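Local coordinates for uncharacterized protein (Legionella pneumophila subsp. pneumophila, PDB 5DGG) that probably acts as a ubiquitin-specific cysteine protease of the papain-like clan and, as a metaeffector, modulates other effectors of this bacterial pathogen, at residues P156-T161 with R177-A182; I57-G62 with A95-Y100. All coordinates share one frame; numbering follows the deposited sequence. Where two conformers were deposited one is given.

Both contacts belong to the Legionella ubiquitin-specific protease A domain; contact 2 joins a helix to the sheet, contact 1 a helix to a helix. Contact 2 comes first along the chain and joins the mixed five-strand sheet to helix 98-108 and the turn leading into it; its centre lies about 9 Å from the centre of the chain. Contact 1, formed after the last strand, pairs helices 156-165 and 171-183, the last two of this fragment, and its centre is about 16 Å out. The two lie on opposite sides of the chain's centre, with about 24 Å between their own centres and about 12 Å between nearest atoms. Contact 2 is buried and apolar; contact 1 is partly buried and includes the Glu-179 carboxylate.

Contact 1: residues P156-T161 with R177-A182; sequences PILIDT and REETRA
Ile-157 meets Glu-179 through its side chain, while its carbonyl oxygen is gripped twice within its own helix, by Thr-161 N at 2.9 Å and by Thr-161 OG1 at 2.8 Å. These two donors approach from opposite faces of the carbonyl plane, with OG1 tilted 31° out of it. At the far end of the Ile-157 side chain, CD1 comes to 3.4 Å from Glu-179 OE2, so a methyl group covers one oxygen of the carboxylate. The first torsion of the glutamate (chi1 -69°) sets its CG beside Leu-158 CD2, 4.1 Å away, the two side chains running past each other in opposite senses; the bend at chi2 (-55°) then brings OE2 to the isoleucine methyl. Helices 156-165 and 171-183, the last two of this fragment, form a roughly antiparallel helical hairpin, and the contact sits at its open end, away from the connecting turn. Leu-14 of helix 8-14 touches both Leu-158 and Glu-179. The carboxylate's other oxygen, OE1, accepts a hydrogen bond from Asn-155 ND2, and Asn-155 OD1 in turn takes the backbone N-H of Leu-158. Proximity to the first turn of helix 156-165 would probably favour the charged form of Glu-179.

Contact 2: residues I57-G62 with A95-Y100; sequences IPVGPG and AVLDDY
A chi1 of -180° sets CG1 of Val-59 opposite the residue's own backbone N and directs that methyl from the sheet towards Leu-97 and Tyr-100. In Leu-97 it is CD1 that continues the chain (chi2 -179°), which leaves the other branch, CD2, to face the valine, and Tyr-100 brings its ring to the same methyl. This is a helix-on-sheet interface in an alpha/beta domain assigned to the papain-like CA clan of peptidases: strand 54-60 lies between strands 22-29 and 65-70 of the mixed sheet, and Leu-97, in the turn leading into helix 98-108, packs over one face of it together with Tyr-100 on the helix itself. Val-59 CG1 is the methyl that both residues touch, 4.0 Å from Leu-97 CD2. The leucine and valine side chains overlap head to tail, meeting through single methyl groups. Around them the apolar layer widens, as Val-67 of the adjacent strand touches both Val-59 and Leu-97, Leu-85 lies against Leu-97, and Leu-28 touches the tyrosine. The backbone of strand 54-60 is meanwhile hydrogen-bonded on both sides, Val-59 with Arg-65 and both Pro-58 and Gly-60 with Leu-28, while the valine side chain serves the helix. The same CG1 lies oblique to the ring of Tyr-100, with Val-59 CG1 4.2 Å from Tyr-100 CE2.

Contact 1: residues P156-T161 with R177-A182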
loop_
_atom_site.group_PDB
_atom_site.type_symbol
_atom_site.label_atom_id
_atom_site.label_comp_id
_atom_site.label_asym_id
_atom_site.label_seq_id
_atom_site.Cartn_x
_atom_site.Cartn_y
_atom_site.Cartn_z
ATOM N N PRO A 156 -5.622 -5.387 13.853
ATOM C CA PRO A 156 -4.437 -5.713 14.648
ATOM C C PRO A 156 -3.940 -7.125 14.407
ATOM O O PRO A 156 -2.745 -7.389 14.522
ATOM C CB PRO A 156 -4.921 -5.561 16.099
ATOM C CG PRO A 156 -6.198 -4.820 16.035
ATOM C CD PRO A 156 -6.793 -5.057 14.681
ATOM N N ILE A 157 -4.836 -8.029 14.032
ATOM C CA ILE A 157 -4.422 -9.406 13.795
ATOM C C ILE A 157 -3.450 -9.482 12.633
ATOM O O ILE A 157 -2.419 -10.158 12.706
ATOM C CB ILE A 157 -5.604 -10.329 13.530
ATOM C CG1 ILE A 157 -6.582 -10.292 14.724
ATOM C CG2 ILE A 157 -5.095 -11.744 13.342
ATOM C CD1 ILE A 157 -7.928 -10.952 14.445
ATOM N N LEU A 158 -3.780 -8.783 11.548
ATOM C CA LEU A 158 -2.855 -8.730 10.415
ATOM C C LEU A 158 -1.544 -8.038 10.749
ATOM O O LEU A 158 -0.490 -8.486 10.307
ATOM C CB LEU A 158 -3.504 -8.054 9.202
ATOM C CG LEU A 158 -4.790 -8.641 8.682
ATOM C CD1 LEU A 158 -5.251 -7.817 7.501
ATOM C CD2 LEU A 158 -4.657 -10.090 8.269
ATOM N N ILE A 159 -1.593 -6.940 11.499
ATOM C CA ILE A 159 -0.377 -6.253 11.869
ATOM C C ILE A 159 0.543 -7.122 12.717
ATOM O O ILE A 159 1.740 -7.156 12.490
ATOM C CB ILE A 159 -0.684 -4.981 12.664
ATOM C CG1 ILE A 159 -1.359 -3.959 11.762
ATOM C CG2 ILE A 159 0.583 -4.412 13.276
ATOM C CD1 ILE A 159 -1.999 -2.807 12.515
ATOM N N ASP A 160 -0.033 -7.768 13.734
ATOM C CA ASP A 160 0.772 -8.570 14.673
ATOM C C ASP A 160 1.256 -9.847 14.020
ATOM O O ASP A 160 2.346 -10.307 14.320
ATOM C CB ASP A 160 0.016 -8.908 15.977
ATOM C CG ASP A 160 -0.477 -7.652 16.742
ATOM O OD1 ASP A 160 -0.006 -6.516 16.470
ATOM O OD2 ASP A 160 -1.378 -7.818 17.586
ATOM N N THR A 161 0.477 -10.427 13.117
ATOM C CA THR A 161 0.994 -11.587 12.385
ATOM C C THR A 161 2.197 -11.184 11.530
ATOM O O THR A 161 3.309 -11.797 11.602
ATOM C CB THR A 161 -0.092 -12.262 11.561
ATOM O OG1 THR A 161 -1.139 -12.687 12.445
ATOM C CG2 THR A 161 0.476 -13.465 10.807
ATOM N N ARG A 177 -7.324 -15.066 5.016
ATOM C CA ARG A 177 -8.550 -15.839 4.717
ATOM C C ARG A 177 -9.614 -15.618 5.764
ATOM O O ARG A 177 -10.726 -15.173 5.465
ATOM C CB ARG A 177 -8.237 -17.326 4.616
ATOM C CG ARG A 177 -7.465 -17.652 3.356
ATOM C CD ARG A 177 -6.719 -18.978 3.427
ATOM N NE ARG A 177 -7.465 -20.103 2.841
ATOM C CZ ARG A 177 -7.680 -20.276 1.532
ATOM N NH1 ARG A 177 -7.242 -19.385 0.641
ATOM N NH2 ARG A 177 -8.361 -21.334 1.104
ATOM N N GLU A 178 -9.247 -15.902 7.007
ATOM C CA GLU A 178 -10.150 -15.715 8.135
ATOM C C GLU A 178 -10.703 -14.320 8.236
ATOM O O GLU A 178 -11.889 -14.156 8.459
ATOM C CB GLU A 178 -9.466 -16.061 9.462
ATOM C CG GLU A 178 -9.628 -17.497 9.896
ATOM C CD GLU A 178 -11.069 -17.983 9.776
ATOM O OE1 GLU A 178 -11.291 -18.939 9.007
ATOM O OE2 GLU A 178 -11.980 -17.396 10.413
ATOM N N GLU A 179 -9.874 -13.305 8.087
ATOM C CA GLU A 179 -10.369 -11.931 8.233
ATOM C C GLU A 179 -11.300 -11.573 7.070
ATOM O O GLU A 179 -12.220 -10.749 7.210
ATOM C CB GLU A 179 -9.217 -10.922 8.327
ATOM C CG GLU A 179 -8.422 -11.043 9.619
ATOM C CD GLU A 179 -9.287 -10.930 10.848
ATOM O OE1 GLU A 179 -9.818 -9.833 11.109
ATOM O OE2 GLU A 179 -9.450 -11.944 11.558
ATOM N N THR A 180 -11.044 -12.210 5.932
ATOM C CA THR A 180 -11.835 -12.014 4.739
ATOM C C THR A 180 -13.251 -12.542 4.940
ATOM O O THR A 180 -14.218 -11.785 4.776
ATOM C CB THR A 180 -11.143 -12.664 3.528
ATOM O OG1 THR A 180 -10.077 -11.794 3.129
ATOM C CG2 THR A 180 -12.129 -12.870 2.357
ATOM N N ARG A 181 -13.350 -13.818 5.315
ATOM C CA ARG A 181 -14.628 -14.453 5.680
ATOM C C ARG A 181 -15.443 -13.624 6.689
ATOM O O ARG A 181 -16.651 -13.457 6.537
ATOM C CB ARG A 181 -14.365 -15.877 6.196
ATOM C CG ARG A 181 -15.328 -16.392 7.269
ATOM C CD ARG A 181 -14.733 -17.565 8.056
ATOM N NE ARG A 181 -15.192 -18.872 7.580
ATOM C CZ ARG A 181 -14.471 -19.780 6.911
ATOM N NH1 ARG A 181 -13.192 -19.580 6.589
ATOM N NH2 ARG A 181 -15.056 -20.926 6.558
ATOM N N ALA A 182 -14.779 -13.111 7.715
ATOM C CA ALA A 182 -15.423 -12.226 8.665
ATOM C C ALA A 182 -16.040 -11.027 7.945
ATOM O O ALA A 182 -17.159 -10.631 8.258
ATOM C CB ALA A 182 -14.436 -11.754 9.721
#

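Contact 2: residues I57-G62 with A95-Y100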
loop_
_atom_site.group_PDB
_atom_site.type_symbol
_atom_site.label_atom_id
_atom_site.label_comp_id
_atom_site.label_asym_id
_atom_site.label_seq_id
_atom_site.Cartn_x
_atom_site.Cartn_y
_atom_site.Cartn_z
ATOM N N ILE A 57 -1.456 3.662 -1.573
ATOM C CA ILE A 57 -1.906 3.035 -2.838
ATOM C C ILE A 57 -1.412 1.627 -2.931
ATOM O O ILE A 57 -0.213 1.400 -2.879
ATOM C CB ILE A 57 -1.408 3.806 -4.112
ATOM C CG1 ILE A 57 -1.554 5.314 -3.950
ATOM C CG2 ILE A 57 -2.185 3.297 -5.341
ATOM C CD1 ILE A 57 -1.126 6.142 -5.165
ATOM N N PRO A 58 -2.314 0.640 -3.075
ATOM C CA PRO A 58 -1.812 -0.666 -3.399
ATOM C C PRO A 58 -1.556 -0.814 -4.889
ATOM O O PRO A 58 -2.431 -0.537 -5.685
ATOM C CB PRO A 58 -2.915 -1.601 -2.916
ATOM C CG PRO A 58 -4.180 -0.747 -2.965
ATOM C CD PRO A 58 -3.790 0.685 -3.068
ATOM N N VAL A 59 -0.361 -1.221 -5.272
ATOM C CA VAL A 59 0.012 -1.224 -6.691
ATOM C C VAL A 59 0.332 -2.639 -7.150
ATOM O O VAL A 59 1.228 -3.299 -6.627
ATOM C CB VAL A 59 1.204 -0.321 -6.979
ATOM C CG1 VAL A 59 1.571 -0.329 -8.454
ATOM C CG2 VAL A 59 0.910 1.094 -6.526
ATOM N N GLY A 60 -0.428 -3.094 -8.127
ATOM C CA GLY A 60 -0.199 -4.386 -8.717
ATOM C C GLY A 60 -0.162 -4.316 -10.222
ATOM O O GLY A 60 0.252 -3.337 -10.776
ATOM N N PRO A 61 -0.595 -5.393 -10.892
ATOM C CA PRO A 61 -1.140 -6.584 -10.261
ATOM C C PRO A 61 -0.037 -7.588 -10.126
ATOM O O PRO A 61 1.128 -7.280 -10.415
ATOM C CB PRO A 61 -2.180 -7.032 -11.280
ATOM C CG PRO A 61 -1.487 -6.764 -12.568
ATOM C CD PRO A 61 -0.610 -5.542 -12.357
ATOM N N GLY A 62 -0.358 -8.773 -9.644
ATOM C CA GLY A 62 0.677 -9.768 -9.479
ATOM C C GLY A 62 1.517 -9.594 -8.238
ATOM O O GLY A 62 1.058 -9.914 -7.182
ATOM N N ALA A 95 12.486 -0.511 -6.400
ATOM C CA ALA A 95 13.048 0.360 -7.450
ATOM C C ALA A 95 12.176 0.372 -8.689
ATOM O O ALA A 95 12.097 1.373 -9.411
ATOM C CB ALA A 95 14.470 -0.090 -7.801
ATOM N N VAL A 96 11.456 -0.716 -8.882
ATOM C CA VAL A 96 10.592 -0.844 -10.029
ATOM C C VAL A 96 9.455 0.204 -10.011
ATOM O O VAL A 96 8.852 0.493 -11.036
ATOM C CB VAL A 96 10.083 -2.307 -10.122
ATOM C CG1 VAL A 96 8.881 -2.550 -9.225
ATOM C CG2 VAL A 96 9.779 -2.683 -11.547
ATOM N N LEU A 97 9.164 0.798 -8.853
ATOM C CA LEU A 97 8.125 1.817 -8.751
ATOM C C LEU A 97 8.604 3.247 -8.789
ATOM O O LEU A 97 7.752 4.135 -8.830
ATOM C CB LEU A 97 7.271 1.653 -7.472
ATOM C CG LEU A 97 6.416 0.380 -7.404
ATOM C CD1 LEU A 97 5.616 0.369 -6.125
ATOM C CD2 LEU A 97 5.490 0.243 -8.574
ATOM N N ASP A 98 9.911 3.498 -8.777
ATOM C CA ASP A 98 10.404 4.882 -8.639
ATOM C C ASP A 98 9.874 5.768 -9.756
ATOM O O ASP A 98 9.251 6.801 -9.503
ATOM C CB ASP A 98 11.933 4.965 -8.623
ATOM C CG ASP A 98 12.564 4.388 -7.366
ATOM O OD1 ASP A 98 11.850 3.972 -6.415
ATOM O OD2 ASP A 98 13.817 4.274 -7.319
ATOM N N ASP A 99 10.062 5.340 -11.003
ATOM C CA ASP A 99 9.680 6.158 -12.159
ATOM C C ASP A 99 8.195 6.290 -12.270
ATOM O O ASP A 99 7.705 7.354 -12.586
ATOM C CB ASP A 99 10.161 5.511 -13.456
ATOM C CG ASP A 99 11.626 5.746 -13.703
ATOM O OD1 ASP A 99 12.094 6.894 -13.479
ATOM O OD2 ASP A 99 12.311 4.776 -14.108
ATOM N N TYR A 100 7.520 5.171 -12.016
ATOM C CA TYR A 100 6.081 5.065 -12.090
ATOM C C TYR A 100 5.430 6.050 -11.170
ATOM O O TYR A 100 4.548 6.813 -11.593
ATOM C CB TYR A 100 5.605 3.641 -11.751
ATOM C CG TYR A 100 4.105 3.451 -11.830
ATOM C CD1 TYR A 100 3.461 3.397 -13.074
ATOM C CD2 TYR A 100 3.323 3.331 -10.692
ATOM C CE1 TYR A 100 2.090 3.218 -13.150
ATOM C CE2 TYR A 100 1.955 3.163 -10.764
ATOM C CZ TYR A 100 1.352 3.091 -12.017
ATOM O OH TYR A 100 0.009 2.947 -12.152
#